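Local coordinates for ornithine carbamoyltransferase (PDB 3GRF), which probably catalyses carbamoyl transfer between carbamoyl phosphate and ornithine, interconverting ornithine and citrulline in the arginine degradation pathway, at residues Ala109-Met114 against Leu129-His134. Numbering follows the deposited sequence.
Sequences ATKEMM and LDDFGH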
loop_
_atom_site.group_PDB
_atom_site.type_symbol
_atom_site.label_atom_id
_atom_site.label_comp_id
_atom_site.label_asym_id
_atom_site.label_seq_id
_atom_site.Cartn_x
_atom_site.Cartn_y
_atom_site.Cartn_z
ATOM N N ALA A 109 -0.774 -20.582 2.437
ATOM C CA ALA A 109 -0.262 -21.895 2.025
ATOM C C ALA A 109 -1.371 -22.965 1.912
ATOM O O ALA A 109 -1.686 -23.412 0.794
ATOM C CB ALA A 109 0.857 -22.351 2.949
ATOM N N THR A 110 -1.979 -23.333 3.050
ATOM C CA THR A 110 -2.915 -24.463 3.112
ATOM C C THR A 110 -4.367 -24.040 3.271
ATOM O O THR A 110 -4.656 -22.959 3.787
ATOM C CB THR A 110 -2.600 -25.401 4.279
ATOM O OG1 THR A 110 -2.701 -24.671 5.513
ATOM C CG2 THR A 110 -1.201 -26.040 4.112
ATOM N N LYS A 111 -5.274 -24.919 2.842
ATOM C CA LYS A 111 -6.715 -24.708 3.036
ATOM C C LYS A 111 -7.096 -24.570 4.503
ATOM O O LYS A 111 -8.161 -24.020 4.813
ATOM C CB LYS A 111 -7.560 -25.779 2.326
ATOM C CG LYS A 111 -7.188 -27.205 2.600
ATOM C CD LYS A 111 -8.105 -28.132 1.827
ATOM C CE LYS A 111 -7.474 -29.495 1.650
ATOM N NZ LYS A 111 -6.889 -30.005 2.940
ATOM N N GLU A 112 -6.188 -25.042 5.373
ATOM C CA GLU A 112 -6.335 -25.117 6.854
ATOM C C GLU A 112 -6.357 -23.745 7.527
ATOM O O GLU A 112 -7.339 -23.374 8.204
ATOM C CB GLU A 112 -5.185 -25.950 7.472
ATOM C CG GLU A 112 -4.896 -27.319 6.796
ATOM C CD GLU A 112 -6.164 -28.082 6.382
ATOM O OE1 GLU A 112 -6.086 -28.889 5.429
ATOM O OE2 GLU A 112 -7.233 -27.865 7.006
ATOM N N MET A 113 -5.277 -23.001 7.302
ATOM C CA MET A 113 -5.139 -21.592 7.682
ATOM C C MET A 113 -6.243 -20.707 7.109
ATOM O O MET A 113 -6.730 -19.796 7.778
ATOM C CB MET A 113 -3.790 -21.092 7.202
ATOM C CG MET A 113 -2.741 -22.199 7.135
ATOM S SD MET A 113 -1.229 -21.762 6.264
ATOM C CE MET A 113 -0.553 -20.476 7.318
ATOM N N MET A 114 -6.635 -20.995 5.876
ATOM C CA MET A 114 -7.708 -20.274 5.204
ATOM C C MET A 114 -9.057 -20.520 5.853
ATOM O O MET A 114 -9.852 -19.574 6.043
ATOM C CB MET A 114 -7.740 -20.659 3.715
ATOM C CG MET A 114 -8.723 -19.851 2.890
ATOM S SD MET A 114 -8.156 -18.158 2.730
ATOM C CE MET A 114 -9.604 -17.235 3.224
ATOM N N LEU A 129 -5.979 -18.015 -3.257
ATOM C CA LEU A 129 -5.328 -19.190 -3.835
ATOM C C LEU A 129 -4.811 -20.002 -2.660
ATOM O O LEU A 129 -4.147 -19.463 -1.782
ATOM C CB LEU A 129 -4.170 -18.849 -4.792
ATOM C CG LEU A 129 -3.304 -20.012 -5.347
ATOM C CD1 LEU A 129 -4.126 -21.112 -6.013
ATOM C CD2 LEU A 129 -2.280 -19.495 -6.338
ATOM N N ASP A 130 -5.139 -21.292 -2.624
ATOM C CA ASP A 130 -4.535 -22.211 -1.656
ATOM C C ASP A 130 -4.422 -23.553 -2.330
ATOM O O ASP A 130 -4.661 -23.634 -3.529
ATOM C CB ASP A 130 -5.329 -22.256 -0.332
ATOM C CG ASP A 130 -6.731 -22.882 -0.462
ATOM O OD1 ASP A 130 -7.216 -23.202 -1.573
ATOM O OD2 ASP A 130 -7.351 -23.057 0.600
ATOM N N ASP A 131 -4.099 -24.605 -1.576
ATOM C CA ASP A 131 -3.925 -25.952 -2.149
ATOM C C ASP A 131 -5.217 -26.689 -2.505
ATOM O O ASP A 131 -5.174 -27.859 -2.879
ATOM C CB ASP A 131 -3.010 -26.822 -1.282
ATOM C CG ASP A 131 -3.526 -27.026 0.135
ATOM O OD1 ASP A 131 -2.793 -27.718 0.880
ATOM O OD2 ASP A 131 -4.623 -26.514 0.495
ATOM N N PHE A 132 -6.357 -26.003 -2.414
ATOM C CA PHE A 132 -7.664 -26.647 -2.645
ATOM C C PHE A 132 -8.566 -25.915 -3.667
ATOM O O PHE A 132 -9.422 -26.546 -4.293
ATOM C CB PHE A 132 -8.397 -26.840 -1.311
ATOM C CG PHE A 132 -9.466 -27.906 -1.332
ATOM C CD1 PHE A 132 -9.175 -29.197 -1.738
ATOM C CD2 PHE A 132 -10.768 -27.616 -0.889
ATOM C CE1 PHE A 132 -10.163 -30.182 -1.749
ATOM C CE2 PHE A 132 -11.765 -28.590 -0.882
ATOM C CZ PHE A 132 -11.448 -29.885 -1.307
ATOM N N GLY A 133 -8.370 -24.608 -3.844
ATOM C CA GLY A 133 -9.079 -23.848 -4.892
ATOM C C GLY A 133 -8.470 -22.530 -5.360
ATOM O O GLY A 133 -7.401 -22.148 -4.919
ATOM N N HIS A 134 -9.179 -21.825 -6.247
ATOM C CA HIS A 134 -8.774 -20.514 -6.752
ATOM C C HIS A 134 -9.948 -19.845 -7.452
ATOM O O HIS A 134 -9.912 -19.651 -8.668
ATOM C CB HIS A 134 -7.575 -20.628 -7.725
ATOM C CG HIS A 134 -6.858 -19.327 -7.946
ATOM N ND1 HIS A 134 -5.809 -19.179 -8.839
ATOM C CD2 HIS A 134 -7.072 -18.103 -7.412
ATOM C CE1 HIS A 134 -5.406 -17.923 -8.831
ATOM N NE2 HIS A 134 -6.149 -17.255 -7.965
#
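K111, in the first turn of helix 111-120, lies against D130 and D131 of the loop after strand 125-127, in the carbamoyl-phosphate binding domain, where D130 makes an Asx turn. The example illustrates how one aspartate can shape a loop while its neighbour ties that loop to a helix start. D130 OD1 accepts F132 N, from well above the carboxylate plane, and G133 N, nearly along the C-O axis, at 3.0 and 2.9 Å; the two bonds hold the carboxylate of D130 inside the turn and limit its rotation. The other oxygen, D130 OD2, rests against the helix start, 3.0 Å from K111 CA. D131 reaches across to the backbone instead: K111 N, just after the N-cap residue T110, donates to D131 OD2 at 2.9 Å, a bent bond (142°) arriving above the carboxylate plane. With CG between its own N and carbonyl carbon (chi1 51°), K111 runs obliquely past F132, whose ring meets R180 of helix 173-185 in a cation-pi contact. K111 CD touches both F132 CB and F132 CG at 3.4 Å, and beyond it the chain bends at its last torsion, placing K111 NZ 2.8 Å from E112 OE1 in a salt bridge.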